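Local coordinates for PPC domain-containing protein (Pyrococcus horikoshii, PDB 2DT4), which is of unknown function but belongs to the plant- and prokaryote-conserved PPC family, whose domain occurs in plants alongside DNA-binding AT-hook motifs, at residues E21-I35 with L106-E120. Sequence-based numbering, arbitrary orientation.
Sequences ELLTYIKNFCKKEGI and LVEGEVFVAEIFLQE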
ATOM      1  N   GLU A  21      12.914   1.588  16.545  1.00 10.54           N
ATOM      2  CA  GLU A  21      13.269   2.021  15.191  1.00 10.05           C
ATOM      3  C   GLU A  21      12.552   0.971  14.344  1.00 10.10           C
ATOM      4  O   GLU A  21      12.693  -0.233  14.572  1.00  9.67           O
ATOM      5  CB  GLU A  21      14.763   2.014  14.907  1.00 10.33           C
ATOM      6  CG  GLU A  21      15.140   2.675  13.579  1.00 11.15           C
ATOM      7  CD  GLU A  21      14.835   1.813  12.398  1.00 12.23           C
ATOM      8  OE1 GLU A  21      15.326   0.658  12.361  1.00 12.41           O
ATOM      9  OE2 GLU A  21      14.122   2.284  11.483  1.00 10.34           O
ATOM     10  N   LEU A  22      11.679   1.473  13.456  1.00  9.28           N
ATOM     11  CA  LEU A  22      10.798   0.559  12.724  1.00  9.70           C
ATOM     12  C   LEU A  22      11.441  -0.627  11.978  1.00  9.70           C
ATOM     13  O   LEU A  22      10.965  -1.768  12.087  1.00  9.03           O
ATOM     14  CB  LEU A  22       9.928   1.392  11.788  1.00  9.96           C
ATOM     15  CG  LEU A  22       8.829   0.637  11.041  1.00 11.26           C
ATOM     16  CD1 LEU A  22       7.925  -0.083  12.025  1.00 11.09           C
ATOM     17  CD2 LEU A  22       8.041   1.605  10.152  1.00 13.06           C
ATOM     18  N   LEU A  23      12.471  -0.358  11.177  1.00  9.51           N
ATOM     19  CA  LEU A  23      13.124  -1.420  10.399  1.00 10.47           C
ATOM     20  C   LEU A  23      13.745  -2.450  11.331  1.00  9.98           C
ATOM     21  O   LEU A  23      13.602  -3.664  11.121  1.00 10.64           O
ATOM     22  CB  LEU A  23      14.169  -0.906   9.378  1.00 10.60           C
ATOM     23  CG  LEU A  23      13.598  -0.033   8.256  1.00 13.08           C
ATOM     24  CD1 LEU A  23      14.754   0.573   7.495  1.00 15.68           C
ATOM     25  CD2 LEU A  23      12.696  -0.827   7.324  1.00 13.75           C
ATOM     26  N   THR A  24      14.377  -1.953  12.391  1.00  9.98           N
ATOM     27  CA  THR A  24      15.004  -2.799  13.391  1.00 10.08           C
ATOM     28  C   THR A  24      13.988  -3.696  14.038  1.00 10.00           C
ATOM     29  O   THR A  24      14.206  -4.896  14.145  1.00 10.10           O
ATOM     30  CB  THR A  24      15.731  -1.922  14.410  1.00  9.89           C
ATOM     31  OG1 THR A  24      16.768  -1.196  13.737  1.00 11.90           O
ATOM     32  CG2 THR A  24      16.455  -2.781  15.452  1.00 11.62           C
ATOM     33  N   TYR A  25      12.844  -3.149  14.437  1.00  9.64           N
ATOM     34  CA  TYR A  25      11.828  -3.952  15.097  1.00  9.21           C
ATOM     35  C   TYR A  25      11.315  -5.044  14.160  1.00  8.85           C
ATOM     36  O   TYR A  25      11.177  -6.182  14.549  1.00  9.48           O
ATOM     37  CB  TYR A  25      10.655  -3.076  15.564  1.00  8.72           C
ATOM     38  CG  TYR A  25       9.498  -3.837  16.156  1.00 10.16           C
ATOM     39  CD1 TYR A  25       9.341  -3.968  17.531  1.00 11.34           C
ATOM     40  CD2 TYR A  25       8.563  -4.450  15.340  1.00 10.49           C
ATOM     41  CE1 TYR A  25       8.275  -4.666  18.061  1.00 10.28           C
ATOM     42  CE2 TYR A  25       7.502  -5.149  15.861  1.00 11.98           C
ATOM     43  CZ  TYR A  25       7.368  -5.251  17.214  1.00 12.56           C
ATOM     44  OH  TYR A  25       6.296  -5.918  17.724  1.00 13.78           O
ATOM     45  N   ILE A  26      11.058  -4.699  12.903  1.00  8.36           N
ATOM     46  CA  ILE A  26      10.473  -5.674  12.002  1.00  8.86           C
ATOM     47  C   ILE A  26      11.497  -6.802  11.807  1.00  9.16           C
ATOM     48  O   ILE A  26      11.117  -7.961  11.824  1.00  8.88           O
ATOM     49  CB  ILE A  26       9.997  -5.050  10.649  1.00  9.03           C
ATOM     50  CG1 ILE A  26       8.819  -4.100  10.887  1.00  8.72           C
ATOM     51  CG2 ILE A  26       9.594  -6.166   9.670  1.00 11.26           C
ATOM     52  CD1 ILE A  26       8.552  -3.206   9.751  1.00 10.20           C
ATOM     53  N   LYS A  27      12.782  -6.465  11.661  1.00  9.60           N
ATOM     54  CA  LYS A  27      13.850  -7.467  11.560  1.00  9.20           C
ATOM     55  C   LYS A  27      13.885  -8.386  12.784  1.00  8.66           C
ATOM     56  O   LYS A  27      13.904  -9.625  12.656  1.00  9.27           O
ATOM     57  CB  LYS A  27      15.205  -6.800  11.364  1.00 10.16           C
ATOM     58  CG  LYS A  27      16.362  -7.803  11.378  1.00 11.16           C
ATOM     59  CD  LYS A  27      17.715  -7.159  11.035  1.00 17.68           C
ATOM     60  CE  LYS A  27      18.805  -8.194  11.112  1.00 22.16           C
ATOM     61  NZ  LYS A  27      20.106  -7.909  10.399  1.00 27.36           N
ATOM     62  N   ASN A  28      13.864  -7.784  13.975  1.00  8.98           N
ATOM     63  CA  ASN A  28      13.920  -8.555  15.210  1.00  9.18           C
ATOM     64  C   ASN A  28      12.678  -9.441  15.407  1.00  9.18           C
ATOM     65  O   ASN A  28      12.759 -10.567  15.936  1.00  9.81           O
ATOM     66  CB  ASN A  28      14.112  -7.590  16.393  1.00  9.77           C
ATOM     67  CG  ASN A  28      15.559  -7.066  16.475  1.00 10.20           C
ATOM     68  OD1 ASN A  28      16.488  -7.715  15.953  1.00 13.49           O
ATOM     69  ND2 ASN A  28      15.756  -5.912  17.115  1.00 11.05           N
ATOM     70  N   PHE A  29      11.525  -8.903  15.027  1.00  9.02           N
ATOM     71  CA  PHE A  29      10.281  -9.672  15.008  1.00  9.32           C
ATOM     72  C   PHE A  29      10.482 -10.944  14.125  1.00  8.80           C
ATOM     73  O   PHE A  29      10.162 -12.066  14.552  1.00  8.73           O
ATOM     74  CB  PHE A  29       9.114  -8.804  14.546  1.00  9.23           C
ATOM     75  CG  PHE A  29       7.866  -9.566  14.256  1.00 12.36           C
ATOM     76  CD1 PHE A  29       7.651 -10.045  12.976  1.00 14.16           C
ATOM     77  CD2 PHE A  29       6.898  -9.788  15.220  1.00 17.92           C
ATOM     78  CE1 PHE A  29       6.504 -10.722  12.669  1.00 15.75           C
ATOM     79  CE2 PHE A  29       5.754 -10.504  14.887  1.00 17.19           C
ATOM     80  CZ  PHE A  29       5.611 -10.987  13.607  1.00 13.04           C
ATOM     81  N   CYS A  30      10.960 -10.765  12.898  1.00  8.73           N
ATOM     82  CA  CYS A  30      11.129 -11.880  11.994  1.00  9.29           C
ATOM     83  C   CYS A  30      12.166 -12.854  12.557  1.00 10.60           C
ATOM     84  O   CYS A  30      11.982 -14.039  12.443  1.00  9.98           O
ATOM     85  CB  CYS A  30      11.497 -11.430  10.579  1.00  9.60           C
ATOM     86  SG  CYS A  30      10.147 -10.538   9.761  1.00  9.79           S
ATOM     87  N   LYS A  31      13.231 -12.363  13.188  1.00 11.02           N
ATOM     88  CA  LYS A  31      14.204 -13.289  13.786  1.00 11.43           C
ATOM     89  C   LYS A  31      13.576 -14.160  14.845  1.00 12.06           C
ATOM     90  O   LYS A  31      13.802 -15.388  14.869  1.00 13.47           O
ATOM     91  CB  LYS A  31      15.404 -12.539  14.343  1.00 12.03           C
ATOM     92  CG  LYS A  31      16.263 -11.963  13.274  1.00 13.73           C
ATOM     93  CD  LYS A  31      17.496 -11.303  13.881  1.00 18.14           C
ATOM     94  CE  LYS A  31      18.342 -10.765  12.793  1.00 22.61           C
ATOM     95  NZ  LYS A  31      19.597 -10.115  13.329  1.00 26.59           N
ATOM     96  N   LYS A  32      12.779 -13.543  15.704  1.00 12.32           N
ATOM     97  CA  LYS A  32      12.102 -14.243  16.762  1.00 13.06           C
ATOM     98  C   LYS A  32      11.144 -15.285  16.211  1.00 12.06           C
ATOM     99  O   LYS A  32      11.102 -16.422  16.691  1.00 13.11           O
ATOM    100  CB  LYS A  32      11.344 -13.274  17.662  1.00 14.05           C
ATOM    101  CG  LYS A  32      10.679 -13.970  18.839  1.00 17.36           C
ATOM    102  CD  LYS A  32      11.611 -14.894  19.580  1.00 24.90           C
ATOM    103  CE  LYS A  32      10.946 -15.462  20.825  1.00 27.42           C
ATOM    104  NZ  LYS A  32       9.607 -16.078  20.529  1.00 31.52           N
ATOM    105  N   GLU A  33      10.376 -14.913  15.196  1.00 10.55           N
ATOM    106  CA  GLU A  33       9.361 -15.809  14.642  1.00 11.16           C
ATOM    107  C   GLU A  33       9.919 -16.832  13.663  1.00 10.86           C
ATOM    108  O   GLU A  33       9.189 -17.712  13.201  1.00 10.92           O
ATOM    109  CB  GLU A  33       8.291 -14.984  13.918  1.00 11.37           C
ATOM    110  CG  GLU A  33       7.485 -14.086  14.826  1.00 13.65           C
ATOM    111  CD  GLU A  33       6.600 -14.880  15.757  1.00 17.38           C
ATOM    112  OE1 GLU A  33       6.789 -14.738  16.980  1.00 23.14           O
ATOM    113  OE2 GLU A  33       5.770 -15.694  15.303  1.00 14.58           O
ATOM    114  N   GLY A  34      11.179 -16.707  13.293  1.00  9.85           N
ATOM    115  CA  GLY A  34      11.726 -17.549  12.246  1.00 10.37           C
ATOM    116  C   GLY A  34      11.118 -17.272  10.873  1.00 10.37           C
ATOM    117  O   GLY A  34      10.870 -18.195  10.079  1.00 11.31           O
ATOM    118  N   ILE A  35      10.855 -15.992  10.587  1.00  9.96           N
ATOM    119  CA  ILE A  35      10.369 -15.588   9.284  1.00  9.69           C
ATOM    120  C   ILE A  35      11.532 -15.179   8.403  1.00  9.70           C
ATOM    121  O   ILE A  35      12.384 -14.376   8.815  1.00 10.26           O
ATOM    122  CB  ILE A  35       9.366 -14.404   9.412  1.00  9.60           C
ATOM    123  CG1 ILE A  35       8.098 -14.828  10.163  1.00 10.11           C
ATOM    124  CG2 ILE A  35       8.991 -13.788   8.030  1.00 11.57           C
ATOM    125  CD1 ILE A  35       7.241 -13.658  10.698  1.00 11.03           C
ATOM    126  N   LEU A 106      12.938   3.847   2.937  1.00  8.47           N
ATOM    127  CA  LEU A 106      13.068   4.115   4.358  1.00  8.58           C
ATOM    128  C   LEU A 106      14.447   3.668   4.824  1.00  8.62           C
ATOM    129  O   LEU A 106      14.779   2.501   4.750  1.00  9.84           O
ATOM    130  CB  LEU A 106      12.005   3.387   5.178  1.00  9.59           C
ATOM    131  CG  LEU A 106      12.063   3.673   6.674  1.00 10.91           C
ATOM    132  CD1 LEU A 106      11.825   5.143   7.007  1.00 11.50           C
ATOM    133  CD2 LEU A 106      11.069   2.776   7.393  1.00 11.99           C
ATOM    134  N   VAL A 107      15.239   4.626   5.279  1.00  9.53           N
ATOM    135  CA  VAL A 107      16.573   4.371   5.813  1.00 10.42           C
ATOM    136  C   VAL A 107      16.485   4.063   7.304  1.00 10.91           C
ATOM    137  O   VAL A 107      17.073   3.079   7.763  1.00 13.21           O
ATOM    138  CB  VAL A 107      17.519   5.567   5.552  1.00 10.30           C
ATOM    139  CG1 VAL A 107      18.884   5.335   6.254  1.00 11.70           C
ATOM    140  CG2 VAL A 107      17.687   5.733   4.062  1.00 12.03           C
ATOM    141  N   GLU A 108      15.736   4.879   8.047  1.00 11.79           N
ATOM    142  CA  GLU A 108      15.411   4.586   9.452  1.00 12.88           C
ATOM    143  C   GLU A 108      14.284   5.477   9.917  1.00 12.66           C
ATOM    144  O   GLU A 108      14.067   6.539   9.338  1.00 12.12           O
ATOM    145  CB  GLU A 108      16.629   4.783  10.357  1.00 15.59           C
ATOM    146  CG  GLU A 108      17.171   6.184  10.375  1.00 18.68           C
ATOM    147  CD  GLU A 108      18.274   6.393  11.425  1.00 26.34           C
ATOM    148  OE1 GLU A 108      19.386   5.893  11.234  1.00 29.37           O
ATOM    149  OE2 GLU A 108      18.028   7.053  12.443  1.00 30.53           O
ATOM    150  N   GLY A 109      13.591   5.077  10.984  1.00 11.79           N
ATOM    151  CA  GLY A 109      12.539   5.936  11.492  1.00 12.73           C
ATOM    152  C   GLY A 109      12.110   5.481  12.872  1.00 12.71           C
ATOM    153  O   GLY A 109      11.789   4.305  13.104  1.00 13.91           O
ATOM    154  N   GLU A 110      12.053   6.457  13.764  1.00 12.46           N
ATOM    155  CA  GLU A 110      11.634   6.171  15.134  1.00 11.79           C
ATOM    156  C   GLU A 110      10.107   6.106  15.156  1.00 11.77           C
ATOM    157  O   GLU A 110       9.419   7.015  14.687  1.00 10.90           O
ATOM    158  CB  GLU A 110      12.139   7.262  16.083  1.00 12.85           C
ATOM    159  CG  GLU A 110      11.733   7.002  17.497  1.00 14.56           C
ATOM    160  CD  GLU A 110      12.191   8.109  18.425  1.00 18.27           C
ATOM    161  OE1 GLU A 110      13.373   8.489  18.346  1.00 20.58           O
ATOM    162  OE2 GLU A 110      11.344   8.616  19.179  1.00 23.85           O
ATOM    163  N   VAL A 111       9.574   5.042  15.720  1.00  9.94           N
ATOM    164  CA  VAL A 111       8.115   4.890  15.805  1.00  9.64           C
ATOM    165  C   VAL A 111       7.412   5.668  16.907  1.00 10.67           C
ATOM    166  O   VAL A 111       7.744   5.441  18.067  1.00 12.15           O
ATOM    167  CB  VAL A 111       7.766   3.424  16.106  1.00  9.49           C
ATOM    168  CG1 VAL A 111       6.272   3.229  16.457  1.00  9.73           C
ATOM    169  CG2 VAL A 111       8.200   2.533  14.950  1.00 10.69           C
ATOM    170  N   PHE A 112       6.367   6.400  16.429  1.00 11.09           N
ATOM    171  CA  PHE A 112       5.515   6.952  17.504  1.00 11.51           C
ATOM    172  C   PHE A 112       4.418   5.925  17.622  1.00 11.52           C
ATOM    173  O   PHE A 112       4.234   5.313  18.650  1.00 11.94           O
ATOM    174  CB  PHE A 112       5.044   8.409  17.149  1.00 11.55           C
ATOM    175  CG  PHE A 112       4.080   9.003  18.137  1.00 13.09           C
ATOM    176  CD1 PHE A 112       4.419   9.093  19.494  1.00 18.16           C
ATOM    177  CD2 PHE A 112       2.828   9.411  17.726  1.00 15.26           C
ATOM    178  CE1 PHE A 112       3.504   9.627  20.414  1.00 18.37           C
ATOM    179  CE2 PHE A 112       1.918   9.938  18.640  1.00 18.25           C
ATOM    180  CZ  PHE A 112       2.262  10.036  19.987  1.00 18.03           C
ATOM    181  N   VAL A 113       3.720   5.756  16.488  1.00 12.32           N
ATOM    182  CA  VAL A 113       2.676   4.710  16.356  1.00 11.64           C
ATOM    183  C   VAL A 113       3.005   4.052  15.027  1.00 10.85           C
ATOM    184  O   VAL A 113       3.221   4.736  14.058  1.00 10.33           O
ATOM    185  CB  VAL A 113       1.240   5.236  16.309  1.00 12.79           C
ATOM    186  CG1 VAL A 113       0.200   4.121  15.923  1.00 11.78           C
ATOM    187  CG2 VAL A 113       0.887   5.875  17.662  1.00 14.62           C
ATOM    188  N   ALA A 114       2.921   2.708  14.980  1.00  9.47           N
ATOM    189  CA  ALA A 114       3.117   2.005  13.690  1.00  9.26           C
ATOM    190  C   ALA A 114       2.239   0.755  13.787  1.00  8.77           C
ATOM    191  O   ALA A 114       2.399  -0.057  14.730  1.00  9.67           O
ATOM    192  CB  ALA A 114       4.527   1.641  13.317  1.00  9.68           C
ATOM    193  N   GLU A 115       1.304   0.643  12.850  1.00  7.88           N
ATOM    194  CA  GLU A 115       0.349  -0.428  12.785  1.00  7.74           C
ATOM    195  C   GLU A 115       0.730  -1.165  11.517  1.00  7.43           C
ATOM    196  O   GLU A 115       0.515  -0.675  10.390  1.00  7.52           O
ATOM    197  CB  GLU A 115      -1.087   0.099  12.767  1.00  8.42           C
ATOM    198  CG  GLU A 115      -1.430   0.778  14.092  1.00  8.27           C
ATOM    199  CD  GLU A 115      -2.738   1.542  14.110  1.00 10.11           C
ATOM    200  OE1 GLU A 115      -3.452   1.613  13.096  1.00  8.58           O
ATOM    201  OE2 GLU A 115      -3.061   2.126  15.171  1.00 11.52           O
ATOM    202  N   ILE A 116       1.398  -2.281  11.742  1.00  7.74           N
ATOM    203  CA  ILE A 116       1.974  -3.083  10.668  1.00  8.03           C
ATOM    204  C   ILE A 116       1.257  -4.425  10.420  1.00  8.50           C
ATOM    205  O   ILE A 116       0.950  -5.181  11.380  1.00  7.64           O
ATOM    206  CB  ILE A 116       3.454  -3.367  11.067  1.00  9.21           C
ATOM    207  CG1 ILE A 116       4.270  -2.081  11.340  1.00  9.78           C
ATOM    208  CG2 ILE A 116       4.123  -4.240  10.026  1.00 11.00           C
ATOM    209  CD1 ILE A 116       4.251  -1.009  10.275  1.00 10.01           C
ATOM    210  N   PHE A 117       1.097  -4.709   9.129  1.00  8.35           N
ATOM    211  CA  PHE A 117       0.555  -5.957   8.619  1.00  8.16           C
ATOM    212  C   PHE A 117       1.730  -6.700   7.988  1.00  7.48           C
ATOM    213  O   PHE A 117       2.480  -6.123   7.201  1.00  6.64           O
ATOM    214  CB  PHE A 117      -0.538  -5.759   7.566  1.00  8.52           C
ATOM    215  CG  PHE A 117      -0.976  -7.033   6.913  1.00  8.70           C
ATOM    216  CD1 PHE A 117      -0.592  -7.342   5.626  1.00 11.85           C
ATOM    217  CD2 PHE A 117      -1.767  -7.941   7.610  1.00  8.40           C
ATOM    218  CE1 PHE A 117      -1.004  -8.547   5.019  1.00 11.61           C
ATOM    219  CE2 PHE A 117      -2.178  -9.133   7.001  1.00  9.01           C
ATOM    220  CZ  PHE A 117      -1.804  -9.419   5.717  1.00 11.35           C
ATOM    221  N   LEU A 118       1.875  -7.973   8.340  1.00  7.66           N
ATOM    222  CA  LEU A 118       2.982  -8.779   7.845  1.00  7.64           C
ATOM    223  C   LEU A 118       2.480 -10.143   7.428  1.00  7.78           C
ATOM    224  O   LEU A 118       1.802 -10.816   8.212  1.00  8.84           O
ATOM    225  CB  LEU A 118       4.062  -8.895   8.902  1.00  8.58           C
ATOM    226  CG  LEU A 118       5.336  -9.554   8.418  1.00 10.70           C
ATOM    227  CD1 LEU A 118       6.511  -9.029   9.212  1.00 13.76           C
ATOM    228  CD2 LEU A 118       5.307 -11.087   8.509  1.00 12.02           C
ATOM    229  N   GLN A 119       2.765 -10.541   6.185  1.00  7.30           N
ATOM    230  CA  GLN A 119       2.321 -11.820   5.647  1.00  7.47           C
ATOM    231  C   GLN A 119       3.549 -12.610   5.235  1.00  8.60           C
ATOM    232  O   GLN A 119       4.229 -12.273   4.250  1.00  8.12           O
ATOM    233  CB  GLN A 119       1.361 -11.630   4.449  1.00  7.75           C
ATOM    234  CG  GLN A 119       0.991 -12.927   3.732  1.00  7.69           C
ATOM    235  CD  GLN A 119       0.251 -13.868   4.682  1.00  7.78           C
ATOM    236  OE1 GLN A 119       0.765 -14.964   5.027  1.00 11.37           O
ATOM    237  NE2 GLN A 119      -0.900 -13.446   5.139  1.00  6.06           N
ATOM    238  N   GLU A 120       3.775 -13.707   5.953  1.00  8.10           N
ATOM    239  CA  GLU A 120       4.884 -14.588   5.638  1.00  8.19           C
ATOM    240  C   GLU A 120       4.571 -15.353   4.367  1.00  8.62           C
ATOM    241  O   GLU A 120       3.418 -15.705   4.140  1.00  8.94           O
ATOM    242  CB  GLU A 120       5.082 -15.587   6.794  1.00  8.22           C
ATOM    243  CG  GLU A 120       6.137 -16.633   6.553  1.00  9.47           C
ATOM    244  CD  GLU A 120       6.234 -17.643   7.660  1.00  9.64           C
ATOM    245  OE1 GLU A 120       7.383 -18.068   7.931  1.00 10.06           O
ATOM    246  OE2 GLU A 120       5.186 -18.020   8.239  1.00  9.86           O
TER
HETATM  247  O   HOH W   1      17.177   1.068   9.915  1.00 25.92           O
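Glu-21 and Gly-109 fasten the start of helix 22-33 to strand 106-111, which runs at 91° to it. Glu-21 is the N-cap residue, and its carboxylate caps the first turn: OE1 accepts from Thr-24 N and, through its anti lone pair, from Thr-24 OG1, while OE2 accepts Leu-23 N from above the carboxylate plane. The cap also reaches across the contact, because Gly-109 N donates to Glu-21 OE2 at 2.9 Å, on the anti side and near the plane. One residue on, Leu-22 N returns a bond to Gly-109 O (2.9 Å, 172° at the hydrogen). CG of Glu-21 stands anti to the backbone N (chi1 -171°) and the chain then bends at chi2.

Beneath this polar clasp the packing is tight and apolar. The helix packs against two sheets: strand 106-111 edges the three-stranded antiparallel one within the chain, and strand 114-120, past the corner at Phe-112 and Val-113, belongs to the larger mixed one. Leu-22 spans both, its CB 3.8 Å from Val-111 CG2 and its CD1 4.0 Å from Ala-114 CB. Farther along, Leu-118 presents CD1 to Phe-29 CE1 (3.8 Å) and Cys-30 SG, and CD2 to Ile-35 CD1, beyond the Schellman turn at Gly-34.

The solvent side is looser. Leu-23 and Leu-106 run past each other in opposite directions (CG to CD2, 3.9 Å), Leu-23 CD1 lying against the carbonyl oxygens of Leu-106 and Val-107. A water bridges Val-107 O and, weakly, Glu-21 OE1; Glu-108 OE2 forms a salt bridge with Lys-50. Were Glu-21 an alanine, Gly-109 N and the amides of Leu-23 and Thr-24 would probably lose their carboxylate acceptor, leaving Leu-22 N to Gly-109 O as the remaining tie. One carboxylate thus joins helix cap to strand, its negative charge probably steadied by the helix dipole.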